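Side-chain contacts in DNA polymerase III, beta subunit (Eubacterium rectale, PDB 3T0P), which probably acts as a ring-shaped, head-to-tail dimeric sliding clamp that tethers DNA polymerases and other proteins to DNA and makes them processive: residues Ala9-Gly14 against Asn85-Glu90; Ile34-Asp37 against Glu42-Leu45; Glu158-Glu163 against Lys198-Ile203; Gln247-Asp252 against Pro347-Asp352; Tyr253-Arg258 against Met285-Gly290. All blocks are in the same frame, centred on the assembly; numbering follows the deposited sequence.

Contact 1: residues Ala9-Gly14 against Asn85-Glu90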
# COMPACT_ATOMS: atom_id res chain seq x y z
N ALA B 9 7.06 19.32 -14.51
CA ALA B 9 6.96 19.29 -13.04
C ALA B 9 5.84 20.21 -12.56
O ALA B 9 5.09 19.84 -11.67
CB ALA B 9 8.28 19.69 -12.40
N ASN B 10 5.68 21.36 -13.21
CA ASN B 10 4.63 22.30 -12.83
C ASN B 10 3.28 21.76 -13.21
O ASN B 10 2.33 21.87 -12.45
CB ASN B 10 4.90 23.66 -13.50
CG ASN B 10 6.00 24.43 -12.83
OD1 ASN B 10 6.30 24.23 -11.66
ND2 ASN B 10 6.56 25.41 -13.51
N LEU B 11 3.21 21.12 -14.39
CA LEU B 11 1.97 20.55 -14.89
C LEU B 11 1.58 19.36 -14.04
O LEU B 11 0.42 19.23 -13.71
CB LEU B 11 2.16 20.18 -16.37
CG LEU B 11 0.96 19.86 -17.25
CD1 LEU B 11 -0.11 20.99 -17.21
CD2 LEU B 11 1.42 19.64 -18.68
N LEU B 12 2.58 18.55 -13.61
CA LEU B 12 2.33 17.38 -12.77
C LEU B 12 1.83 17.80 -11.39
O LEU B 12 0.86 17.22 -10.91
CB LEU B 12 3.58 16.47 -12.66
CG LEU B 12 3.43 15.25 -11.76
CD1 LEU B 12 2.27 14.36 -12.22
CD2 LEU B 12 4.74 14.45 -11.68
N LYS B 13 2.50 18.76 -10.76
CA LYS B 13 2.05 19.23 -9.45
C LYS B 13 0.59 19.71 -9.56
O LYS B 13 -0.22 19.35 -8.73
CB LYS B 13 2.98 20.34 -8.91
CG LYS B 13 2.59 20.83 -7.52
CD LYS B 13 3.58 21.84 -6.98
CE LYS B 13 3.36 22.08 -5.51
NZ LYS B 13 4.34 23.07 -4.97
N GLY B 14 0.26 20.44 -10.62
CA GLY B 14 -1.08 20.96 -10.83
C GLY B 14 -2.16 19.92 -11.03
O GLY B 14 -3.23 20.02 -10.42
N ASN B 85 10.78 17.51 -19.21
CA ASN B 85 11.10 18.56 -20.16
C ASN B 85 9.86 19.40 -20.36
O ASN B 85 8.90 19.24 -19.61
CB ASN B 85 11.59 17.95 -21.46
CG ASN B 85 12.58 18.84 -22.20
OD1 ASN B 85 12.38 20.05 -22.38
ND2 ASN B 85 13.67 18.24 -22.66
N ASP B 86 9.86 20.32 -21.32
CA ASP B 86 8.69 21.16 -21.57
C ASP B 86 7.65 20.37 -22.30
O ASP B 86 7.94 19.62 -23.22
CB ASP B 86 9.06 22.40 -22.35
CG ASP B 86 9.88 23.38 -21.55
OD1 ASP B 86 9.84 23.31 -20.28
OD2 ASP B 86 10.53 24.23 -22.17
N VAL B 87 6.43 20.52 -21.86
CA VAL B 87 5.28 19.84 -22.43
C VAL B 87 4.50 20.84 -23.26
O VAL B 87 4.14 21.91 -22.75
CB VAL B 87 4.42 19.20 -21.32
CG1 VAL B 87 3.17 18.55 -21.90
CG2 VAL B 87 5.23 18.18 -20.51
N THR B 88 4.21 20.50 -24.51
CA THR B 88 3.36 21.32 -25.35
C THR B 88 2.00 20.65 -25.42
O THR B 88 1.89 19.43 -25.61
CB THR B 88 4.00 21.55 -26.74
OG1 THR B 88 5.27 22.16 -26.53
CG2 THR B 88 3.15 22.45 -27.64
N ILE B 89 0.96 21.45 -25.24
CA ILE B 89 -0.43 21.05 -25.37
C ILE B 89 -1.03 21.90 -26.48
O ILE B 89 -1.03 23.13 -26.38
CB ILE B 89 -1.27 21.15 -24.06
CG1 ILE B 89 -0.60 20.36 -22.90
CG2 ILE B 89 -2.71 20.67 -24.33
CD1 ILE B 89 -1.26 20.61 -21.51
N GLU B 90 -1.52 21.24 -27.53
CA GLU B 90 -2.13 21.87 -28.67
C GLU B 90 -3.47 21.20 -28.98
O GLU B 90 -3.56 19.97 -29.02
CB GLU B 90 -1.20 21.79 -29.88
CG GLU B 90 -1.60 22.73 -31.00
CD GLU B 90 -0.50 23.23 -31.92
OE1 GLU B 90 0.64 22.72 -31.84
OE2 GLU B 90 -0.79 24.14 -32.73
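Next to Val87, which Leu11 packs against along with Ile89, the shortest polar bond runs from Asp86 N to Asn85 OD1, at 2.7 Å. Its donor lies in the plane of the amide carbonyl, on a lone pair, and the N-H...O angle is 153°; the bond ties the amide to the backbone where strand 86-91 begins. The contact belongs to the helix-on-sheet layer of the N-terminal DNA-clamp domain. Helix 8-18 follows strand 3-7 and lies over the sheet in which 3-7 and 86-91 are antiparallel neighbours, as the backbone bonds of Val87 with Cys6 and of Ile89 with Leu4 attest.

From the helix, Leu11 alone touches the strand. Its CG is anti to the backbone N (chi1 -166°), which carries the isobutyl group toward the sheet. There CD2 sits between two strand residues two positions apart, whose CB atoms point to the helix. Val87 is crossed at about a right angle, whereas Ile89 is met tip to tip. Helix 72-81 closes the same core, Val79 touching Leu11 and Phe75 touching Ile89. All three contact residues are buried, with Leu11 CD2 3.8 Å from Val87 CG1 and 4.0 Å from Ile89 CD1.

Contact 2: residues Ile34-Asp37 against Glu42-Leu45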
# COMPACT_ATOMS: atom_id res chain seq x y z
N ILE B 34 -10.57 17.39 -16.39
CA ILE B 34 -9.82 18.52 -15.86
C ILE B 34 -9.96 19.62 -16.91
O ILE B 34 -9.71 19.37 -18.09
CB ILE B 34 -8.33 18.17 -15.56
CG1 ILE B 34 -8.21 17.32 -14.30
CG2 ILE B 34 -7.47 19.46 -15.44
CD1 ILE B 34 -6.89 16.61 -14.16
N LEU B 35 -10.36 20.81 -16.51
CA LEU B 35 -10.41 21.92 -17.44
C LEU B 35 -9.06 22.64 -17.49
O LEU B 35 -8.48 22.97 -16.46
CB LEU B 35 -11.50 22.92 -17.04
CG LEU B 35 -11.74 24.04 -18.04
CD1 LEU B 35 -12.54 23.54 -19.23
CD2 LEU B 35 -12.44 25.20 -17.38
N ILE B 36 -8.58 22.91 -18.71
CA ILE B 36 -7.42 23.75 -18.93
C ILE B 36 -7.97 25.08 -19.45
O ILE B 36 -8.53 25.12 -20.55
CB ILE B 36 -6.32 23.16 -19.84
CG1 ILE B 36 -5.91 21.73 -19.43
CG2 ILE B 36 -5.10 24.11 -19.90
CD1 ILE B 36 -5.16 21.03 -20.49
N ASP B 37 -7.91 26.13 -18.63
CA ASP B 37 -8.36 27.46 -19.04
C ASP B 37 -7.15 28.35 -19.25
O ASP B 37 -6.48 28.72 -18.29
CB ASP B 37 -9.34 28.07 -18.01
CG ASP B 37 -10.04 29.34 -18.48
OD1 ASP B 37 -9.45 30.09 -19.29
OD2 ASP B 37 -11.17 29.58 -18.04
N GLU B 42 -3.26 33.66 -17.75
CA GLU B 42 -2.80 32.63 -16.82
C GLU B 42 -3.22 31.26 -17.28
O GLU B 42 -4.29 31.10 -17.88
CB GLU B 42 -3.37 32.86 -15.40
CG GLU B 42 -3.17 34.25 -14.82
CD GLU B 42 -3.95 34.47 -13.54
OE1 GLU B 42 -3.53 33.93 -12.49
OE2 GLU B 42 -4.99 35.17 -13.57
N ILE B 43 -2.42 30.24 -16.97
CA ILE B 43 -2.79 28.86 -17.26
C ILE B 43 -3.42 28.35 -16.00
O ILE B 43 -2.76 28.23 -14.96
CB ILE B 43 -1.64 27.96 -17.77
CG1 ILE B 43 -1.04 28.53 -19.07
CG2 ILE B 43 -2.14 26.50 -17.93
CD1 ILE B 43 0.36 28.01 -19.39
N LYS B 44 -4.70 28.05 -16.09
CA LYS B 44 -5.49 27.62 -14.96
C LYS B 44 -5.97 26.19 -15.18
O LYS B 44 -6.56 25.91 -16.22
CB LYS B 44 -6.70 28.58 -14.83
CG LYS B 44 -7.09 29.00 -13.42
CD LYS B 44 -7.86 30.35 -13.43
CE LYS B 44 -9.37 30.19 -13.28
NZ LYS B 44 -10.16 31.41 -13.69
N LEU B 45 -5.72 25.29 -14.20
CA LEU B 45 -6.26 23.94 -14.20
C LEU B 45 -7.43 23.95 -13.28
O LEU B 45 -7.35 24.58 -12.24
CB LEU B 45 -5.26 22.88 -13.76
CG LEU B 45 -4.09 22.59 -14.67
CD1 LEU B 45 -3.31 21.41 -14.14
CD2 LEU B 45 -4.53 22.34 -16.11
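The Asp37 carboxylate is the flat side-chain group of this contact, and both its oxygens are held at the edge: OD1 is bonded to Ser39 OG and OD2 to Tyr118 OH. Lys44 NZ stays 4.8 Å from Asp37 OD2, too far for a salt bridge, though the opposite charges may still attract. The peptide groups of Asp37 and Lys44 meet through a pair of backbone bonds. Asp37 N gives to Lys44 O at 2.8 Å, and Lys44 N returns a bond to Asp37 O at 2.9 Å. Two such bonds define Asp37 and Lys44 as an antiparallel hydrogen-bonded pair, and Ile36 with Leu45 is the adjoining non-hydrogen-bonded pair. This is the register of the beta hairpin formed by strands 33-38 and 43-48 in the N-terminal clamp domain.

The Ile36-Leu45 face is apolar and is covered by helix 8-18, whose Val15 and Val18 reach Leu45. Leu45 has CG beside its own backbone N (chi1 -68°), and its CD2 leans across to the neighbouring strand. There Leu45 CD2 comes 3.6 Å from Ile36 CG1, the two side chains running side by side, and meets Ile34 CG2 more loosely at 4.2 Å. Between the backbones, Leu45 CA makes a CA-H...O contact of 3.3 Å with Leu35 O.

Contact 3: residues Glu158-Glu163 against Lys198-Ile203. With ACT (acetate ion), chain T.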
# COMPACT_ATOMS: atom_id res chain seq x y z
N GLU B 158 -18.26 18.72 9.20
CA GLU B 158 -17.65 19.19 10.43
C GLU B 158 -18.06 20.61 10.70
O GLU B 158 -17.98 21.45 9.79
CB GLU B 158 -16.14 19.11 10.40
CG GLU B 158 -15.64 17.69 10.29
CD GLU B 158 -14.29 17.40 10.91
OE1 GLU B 158 -13.38 18.26 10.88
OE2 GLU B 158 -14.15 16.27 11.42
N LEU B 159 -18.49 20.89 11.93
CA LEU B 159 -18.79 22.24 12.35
C LEU B 159 -17.49 23.04 12.52
O LEU B 159 -16.54 22.57 13.15
CB LEU B 159 -19.58 22.24 13.68
CG LEU B 159 -19.92 23.63 14.27
CD1 LEU B 159 -21.07 24.28 13.54
CD2 LEU B 159 -20.23 23.51 15.75
N PHE B 160 -17.46 24.25 11.95
CA PHE B 160 -16.38 25.22 12.11
C PHE B 160 -16.99 26.43 12.81
O PHE B 160 -17.90 27.04 12.27
CB PHE B 160 -15.75 25.56 10.75
CG PHE B 160 -14.66 24.58 10.36
CD1 PHE B 160 -14.97 23.27 9.99
CD2 PHE B 160 -13.33 24.97 10.38
CE1 PHE B 160 -13.96 22.37 9.66
CE2 PHE B 160 -12.32 24.06 10.04
CZ PHE B 160 -12.64 22.76 9.70
N GLU B 161 -16.56 26.70 14.06
CA GLU B 161 -17.11 27.80 14.86
C GLU B 161 -16.02 28.75 15.35
O GLU B 161 -15.02 28.32 15.93
CB GLU B 161 -17.89 27.22 16.03
CG GLU B 161 -18.77 28.22 16.76
CD GLU B 161 -19.54 27.63 17.92
OE1 GLU B 161 -19.37 26.42 18.21
OE2 GLU B 161 -20.31 28.39 18.55
N ILE B 162 -16.21 30.04 15.08
CA ILE B 162 -15.29 31.12 15.44
C ILE B 162 -16.03 32.13 16.29
O ILE B 162 -17.13 32.54 15.93
CB ILE B 162 -14.70 31.79 14.17
CG1 ILE B 162 -13.71 30.88 13.45
CG2 ILE B 162 -14.04 33.14 14.50
CD1 ILE B 162 -13.65 31.10 11.93
N GLU B 163 -15.42 32.52 17.42
CA GLU B 163 -15.86 33.54 18.38
C GLU B 163 -14.59 34.23 18.85
O GLU B 163 -13.71 33.58 19.42
CB GLU B 163 -16.65 32.93 19.57
CG GLU B 163 -17.77 31.96 19.22
CD GLU B 163 -19.06 32.54 18.67
OE1 GLU B 163 -19.64 33.43 19.34
OE2 GLU B 163 -19.53 32.06 17.62
N LYS B 198 -16.06 15.27 2.86
CA LYS B 198 -15.26 15.04 1.65
C LYS B 198 -14.31 16.24 1.35
O LYS B 198 -13.20 16.01 0.93
CB LYS B 198 -16.16 14.77 0.45
CG LYS B 198 -15.40 14.25 -0.79
CD LYS B 198 -16.36 13.89 -1.96
CE LYS B 198 -17.14 15.06 -2.56
NZ LYS B 198 -16.26 16.11 -3.16
N THR B 199 -14.76 17.49 1.59
CA THR B 199 -13.93 18.68 1.35
C THR B 199 -12.67 18.65 2.21
O THR B 199 -11.59 18.89 1.70
CB THR B 199 -14.74 19.93 1.63
OG1 THR B 199 -15.74 20.02 0.63
CG2 THR B 199 -13.87 21.20 1.68
N LEU B 200 -12.85 18.36 3.49
CA LEU B 200 -11.79 18.26 4.48
C LEU B 200 -10.89 17.08 4.21
O LEU B 200 -9.68 17.24 4.32
CB LEU B 200 -12.38 18.20 5.89
CG LEU B 200 -13.22 19.44 6.25
CD1 LEU B 200 -13.84 19.27 7.59
CD2 LEU B 200 -12.40 20.73 6.20
N GLN B 201 -11.44 15.93 3.78
CA GLN B 201 -10.62 14.76 3.43
C GLN B 201 -9.75 15.05 2.21
O GLN B 201 -8.56 14.75 2.23
CB GLN B 201 -11.50 13.54 3.15
CG GLN B 201 -12.08 12.88 4.38
CD GLN B 201 -13.19 11.91 4.05
OE1 GLN B 201 -13.85 11.97 3.00
NE2 GLN B 201 -13.49 11.01 4.99
N GLU B 202 -10.32 15.68 1.16
CA GLU B 202 -9.58 15.99 -0.06
C GLU B 202 -8.52 17.08 0.17
O GLU B 202 -7.43 17.00 -0.40
CB GLU B 202 -10.53 16.39 -1.20
CG GLU B 202 -11.48 15.27 -1.63
CD GLU B 202 -10.85 13.91 -1.86
OE1 GLU B 202 -9.81 13.84 -2.55
OE2 GLU B 202 -11.37 12.91 -1.32
N ILE B 203 -8.83 18.06 1.02
CA ILE B 203 -7.87 19.13 1.29
C ILE B 203 -6.66 18.58 2.12
O ILE B 203 -5.53 19.04 1.92
CB ILE B 203 -8.54 20.40 1.87
CG1 ILE B 203 -7.68 21.62 1.59
CG2 ILE B 203 -8.91 20.29 3.31
CD1 ILE B 203 -8.45 22.86 1.38
C ACT T . -14.19 14.09 -4.95
O ACT T . -13.26 13.32 -5.16
OXT ACT T . -14.02 15.02 -4.16
CH3 ACT T . -15.51 13.83 -5.64
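Strand 158-163 and helix 198-203 come nearest at Glu158 and Leu200, whose CA atoms are 8.4 Å apart, a spacing that only side chains bridge. Leu200 fills it. Its CG lies anti to the carbonyl carbon (chi1 -59°), and from there CD1 enters the corner between Glu158 and Phe160. The aliphatic part of Glu158 crosses this methyl, CG at 3.6 Å from Leu200 CD1, while OE1 comes within 3.5 Å of the same carbon. Phe160 arrives from the opposite direction and offers its ring edge: CE1 stands 3.7 Å from Leu200 CD1, which lies near the ring plane. The contact thus joins helix 197-206 to the central-domain part of a sheet shared with the C-terminal domain.

On another side of the helix, Lys198 bends at its last two torsions so that NZ gives a 2.7 Å hydrogen bond to OXT of an acetate, probably from the crystallisation liquor, besides a salt bridge to Asp49 in the N-terminal clamp domain. With an alanine here, Asp49 would probably lose its charged mate and the acetate its N-H donor.

The buried Glu158 carboxylate can probably stand against a leucine methyl because OE1, the oxygen nearest it, already has a hydrogen bond to Thr142 OG1.

Contact 4: residues Gln247-Asp252 against Pro347-Asp352. With EDO (1,2-ethanediol), chain V.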
# COMPACT_ATOMS: atom_id res chain seq x y z
N GLN B 247 -24.81 21.62 25.71
CA GLN B 247 -25.67 21.06 26.76
C GLN B 247 -25.15 19.71 27.28
O GLN B 247 -25.33 19.40 28.46
CB GLN B 247 -27.12 20.90 26.25
CG GLN B 247 -27.25 20.22 24.88
CD GLN B 247 -28.55 19.47 24.72
OE1 GLN B 247 -28.61 18.26 24.90
NE2 GLN B 247 -29.61 20.18 24.36
N MSE B 248 -24.53 18.92 26.38
CA MSE B 248 -23.98 17.58 26.64
C MSE B 248 -22.59 17.59 27.24
O MSE B 248 -22.11 16.55 27.67
CB MSE B 248 -23.93 16.77 25.35
CG MSE B 248 -25.28 16.52 24.76
SE MSE B 248 -25.05 15.23 23.37
CE MSE B 248 -26.69 14.21 23.68
N LEU B 249 -21.94 18.76 27.25
CA LEU B 249 -20.60 18.89 27.81
C LEU B 249 -20.73 19.29 29.28
O LEU B 249 -20.08 20.23 29.74
CB LEU B 249 -19.75 19.89 26.98
CG LEU B 249 -19.76 19.70 25.44
CD1 LEU B 249 -19.05 20.84 24.73
CD2 LEU B 249 -19.20 18.34 25.02
N SER B 250 -21.61 18.55 30.01
CA SER B 250 -21.87 18.71 31.44
C SER B 250 -20.62 18.32 32.20
O SER B 250 -20.18 17.17 32.12
CB SER B 250 -23.07 17.86 31.88
OG SER B 250 -24.27 18.32 31.28
N SER B 251 -20.03 19.30 32.90
CA SER B 251 -18.78 19.17 33.65
C SER B 251 -18.87 18.25 34.91
O SER B 251 -17.86 18.14 35.62
CB SER B 251 -18.28 20.56 34.06
OG SER B 251 -16.96 20.53 34.57
N ASP B 252 -20.03 17.62 35.18
CA ASP B 252 -20.18 16.76 36.37
C ASP B 252 -19.81 15.31 36.07
O ASP B 252 -20.23 14.77 35.05
CB ASP B 252 -21.59 16.83 36.97
CG ASP B 252 -22.68 17.32 36.04
OD1 ASP B 252 -22.93 16.66 35.01
OD2 ASP B 252 -23.30 18.37 36.36
N PRO B 347 -22.08 9.27 28.97
CA PRO B 347 -20.88 9.41 28.14
C PRO B 347 -19.56 9.41 28.91
O PRO B 347 -19.53 9.75 30.09
CB PRO B 347 -21.07 10.78 27.47
CG PRO B 347 -22.52 11.06 27.55
CD PRO B 347 -22.97 10.45 28.82
N CYS B 348 -18.48 9.00 28.25
CA CYS B 348 -17.14 9.09 28.80
C CYS B 348 -16.45 10.25 28.08
O CYS B 348 -16.61 10.40 26.86
CB CYS B 348 -16.37 7.78 28.65
SG CYS B 348 -14.60 7.91 29.07
N PHE B 349 -15.69 11.08 28.81
CA PHE B 349 -14.97 12.19 28.19
C PHE B 349 -13.47 12.02 28.31
O PHE B 349 -12.98 11.75 29.40
CB PHE B 349 -15.35 13.54 28.80
CG PHE B 349 -16.80 13.94 28.72
CD1 PHE B 349 -17.71 13.52 29.68
CD2 PHE B 349 -17.24 14.83 27.75
CE1 PHE B 349 -19.05 13.91 29.62
CE2 PHE B 349 -18.57 15.25 27.70
CZ PHE B 349 -19.48 14.78 28.63
N ILE B 350 -12.76 12.18 27.20
CA ILE B 350 -11.32 12.25 27.18
C ILE B 350 -11.01 13.74 27.06
O ILE B 350 -11.40 14.37 26.07
CB ILE B 350 -10.61 11.42 26.08
CG1 ILE B 350 -11.23 10.01 25.91
CG2 ILE B 350 -9.10 11.38 26.36
CD1 ILE B 350 -10.59 9.16 24.70
N LYS B 351 -10.45 14.32 28.13
CA LYS B 351 -10.11 15.74 28.17
C LYS B 351 -8.67 15.95 28.53
O LYS B 351 -8.01 15.04 29.04
CB LYS B 351 -10.99 16.50 29.18
CG LYS B 351 -12.43 16.67 28.76
CD LYS B 351 -13.12 17.73 29.63
CE LYS B 351 -14.59 17.90 29.29
NZ LYS B 351 -15.18 19.12 29.89
N ASP B 352 -8.16 17.13 28.23
CA ASP B 352 -6.79 17.50 28.56
C ASP B 352 -6.82 18.67 29.53
O ASP B 352 -7.84 19.38 29.65
CB ASP B 352 -5.98 17.85 27.30
CG ASP B 352 -6.36 19.16 26.65
OD1 ASP B 352 -7.56 19.33 26.33
OD2 ASP B 352 -5.47 20.02 26.48
C1 EDO V . -14.88 17.09 33.21
O1 EDO V . -16.00 17.02 32.31
C2 EDO V . -14.18 18.44 33.10
O2 EDO V . -13.00 18.48 33.92
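Phe349 makes the tight part of this contact, pushing the far edge of its ring against Met248 and Leu249. The carbonyl oxygen Met248 O lies in the ring plane, 3.3 Å from Phe349 CZ, so it meets the C-H rim and not the face. Beside it Leu249 CD2 is 4.1 Å from Phe349 CE2, also near the ring plane, the two side chains crossing at about a right angle. Met248 O also accepts the weak 3.1 Å bond from Ser250 N that closes an inverse gamma turn centred on Leu249.

The loop 247-252 precedes strand 255-260, and strand 348-351 belongs to the same C-terminal clamp domain. Met248 and Leu249 also touch Ile177 and Ile179 of strand 176-184, placing the contact where the central and C-terminal domains share one sheet.

The loose side is at Lys351 and Ser251. The extended Lys351 chain ends in a weak 3.3 Å hydrogen bond from NZ to O1 of an ethanediol, probably a crystallisation additive. A serine in place of Lys351 is likely to leave that diol without its N-H donor and to take from Tyr340 part of the side chain that touches it. Ser251, exposed, comes no nearer the diol than 3.8 Å, between Ser251 CA and O1.

Contact 5: residues Tyr253-Arg258 against Met285-Gly290. With PGR (R-1,2-propanediol), chain R.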
# COMPACT_ATOMS: atom_id res chain seq x y z
N TYR B 253 -19.02 14.70 36.96
CA TYR B 253 -18.55 13.31 36.85
C TYR B 253 -18.45 12.66 38.23
O TYR B 253 -18.29 13.37 39.21
CB TYR B 253 -17.17 13.26 36.16
CG TYR B 253 -16.08 14.03 36.87
CD1 TYR B 253 -15.87 15.39 36.60
CD2 TYR B 253 -15.23 13.42 37.78
CE1 TYR B 253 -14.85 16.11 37.23
CE2 TYR B 253 -14.21 14.12 38.41
CZ TYR B 253 -14.01 15.46 38.13
OH TYR B 253 -13.00 16.15 38.75
N ASP B 254 -18.44 11.31 38.27
CA ASP B 254 -18.31 10.54 39.52
C ASP B 254 -16.98 9.79 39.57
O ASP B 254 -16.59 9.32 40.63
CB ASP B 254 -19.49 9.55 39.66
CG ASP B 254 -20.85 10.19 39.97
OD1 ASP B 254 -20.87 11.37 40.42
OD2 ASP B 254 -21.88 9.49 39.83
N THR B 255 -16.30 9.67 38.44
CA THR B 255 -15.02 8.97 38.32
C THR B 255 -14.09 9.75 37.40
O THR B 255 -14.49 10.17 36.32
CB THR B 255 -15.25 7.53 37.76
OG1 THR B 255 -16.33 6.88 38.46
CG2 THR B 255 -13.98 6.67 37.78
N LYS B 256 -12.83 9.91 37.82
CA LYS B 256 -11.78 10.52 37.01
C LYS B 256 -10.60 9.57 36.98
O LYS B 256 -10.14 9.11 38.02
CB LYS B 256 -11.38 11.90 37.56
CG LYS B 256 -10.32 12.59 36.71
CD LYS B 256 -9.71 13.78 37.41
CE LYS B 256 -8.57 14.36 36.61
NZ LYS B 256 -8.12 15.65 37.19
N VAL B 257 -10.12 9.26 35.78
CA VAL B 257 -9.00 8.32 35.59
C VAL B 257 -7.85 9.01 34.88
O VAL B 257 -8.04 9.60 33.81
CB VAL B 257 -9.47 7.03 34.82
CG1 VAL B 257 -8.30 6.13 34.47
CG2 VAL B 257 -10.51 6.27 35.63
N ARG B 258 -6.66 8.93 35.45
CA ARG B 258 -5.45 9.41 34.81
C ARG B 258 -4.74 8.14 34.36
O ARG B 258 -4.50 7.27 35.20
CB ARG B 258 -4.62 10.30 35.77
CG ARG B 258 -3.36 10.92 35.14
CD ARG B 258 -3.57 12.36 34.73
NE ARG B 258 -2.44 12.88 33.94
CZ ARG B 258 -2.34 14.13 33.50
NH1 ARG B 258 -3.30 15.02 33.76
NH2 ARG B 258 -1.28 14.51 32.80
N MSE B 285 -14.19 -2.39 30.60
CA MSE B 285 -13.25 -1.78 31.54
C MSE B 285 -13.77 -1.92 32.98
O MSE B 285 -14.93 -1.61 33.25
CB MSE B 285 -13.02 -0.29 31.25
CG MSE B 285 -12.36 0.05 29.91
SE MSE B 285 -12.31 2.06 29.76
CE MSE B 285 -11.37 2.23 28.00
N ASN B 286 -12.93 -2.40 33.90
CA ASN B 286 -13.25 -2.48 35.33
C ASN B 286 -12.23 -1.57 36.02
O ASN B 286 -11.03 -1.88 36.09
CB ASN B 286 -13.24 -3.92 35.84
CG ASN B 286 -14.52 -4.69 35.59
OD1 ASN B 286 -14.77 -5.21 34.50
ND2 ASN B 286 -15.32 -4.90 36.63
N ILE B 287 -12.69 -0.40 36.40
CA ILE B 287 -11.86 0.62 37.01
C ILE B 287 -12.00 0.54 38.53
O ILE B 287 -13.09 0.67 39.07
CB ILE B 287 -12.25 2.01 36.44
CG1 ILE B 287 -11.81 2.14 34.96
CG2 ILE B 287 -11.66 3.13 37.30
CD1 ILE B 287 -12.58 3.15 34.18
N THR B 288 -10.89 0.29 39.21
CA THR B 288 -10.80 0.24 40.67
C THR B 288 -9.62 1.13 41.04
O THR B 288 -8.98 1.67 40.13
CB THR B 288 -10.68 -1.22 41.17
OG1 THR B 288 -9.49 -1.83 40.64
CG2 THR B 288 -11.92 -2.07 40.84
N ASP B 289 -9.32 1.28 42.34
CA ASP B 289 -8.18 2.06 42.84
C ASP B 289 -6.87 1.55 42.25
O ASP B 289 -6.56 0.35 42.34
CB ASP B 289 -8.11 2.01 44.39
N GLY B 290 -6.14 2.45 41.61
CA GLY B 290 -4.85 2.15 41.01
C GLY B 290 -4.80 1.20 39.83
O GLY B 290 -3.72 0.93 39.32
C1 PGR R . -20.21 14.29 41.54
C2 PGR R . -21.75 14.35 41.44
C3 PGR R . -22.20 14.01 40.01
O1 PGR R . -19.78 14.16 42.90
O2 PGR R . -22.35 13.44 42.37
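Ile287 reaches Val257 with its branches, and it can be followed outward from CB. Ile287 CB itself stays back, 4.7 Å from Val257 CG2. Ile287 CG2, set anti to the backbone N, makes the closest approach, 3.7 Å from Val257 CG2, and lies 4.3 Å from Thr255 CG2. The other branch starts at Ile287 CG1, 4.4 Å from Val257 CG2. It ends at Ile287 CD1, which returns to 4.0 Å from Val257 CG2. That valine methyl is therefore straddled by both ends of the isoleucine, and the two side chains cross at a slant. On the valine, CG1 is anti to the backbone N (chi1 173°), which leaves CG2 as the branch that meets Ile287.

The strands involved are not sheet neighbours. Strand 255-260 runs in the large sheet shared with the central domain, strand 283-288 in a four-stranded sheet, and the CA atoms of Val257 and Ile287 are 8.3 Å apart. The contact is thus the interior between two sheets of the C-terminal clamp domain, where Met292 and Met341 touch both residues and Ile316 adjoins Thr255 and Ile287.

At the start of strand 255-260, Asp254 and Thr255 both face Met341 in a classic beta bulge. Polar groups there are met outside the contact: Thr255 OG1 bonds Lys314 O, and Asp254 OD2 forms a salt bridge with Lys314 NZ. With Thr255 turning only its methyl toward Ile287, the two sheets meet here through apolar carbons alone, so this contact probably depends on dispersion and water exclusion.

How the contacts relate
Contacts 1, 2, 3 and 5 are buried, while contact 4 is only partly so and its loop is largely exposed. Contacts 1 and 2 share the N-terminal core: their centres are 12 Å apart and they touch, Gly14 C to Leu45 CD1 at 3.6 Å, so that helix 8-18 serves both. Contact 2 alone is held by backbone hydrogen bonds, being within one sheet; contacts 1 and 3 join helix to sheet and contact 5 sheet to sheet, all through side chains. Contacts 3, 4 and 5 reach the same long sheet, contact 3 from the central domain, contacts 4 and 5 from the C-terminal domain. Contact 4 differs in setting a backbone carbonyl against an aromatic edge.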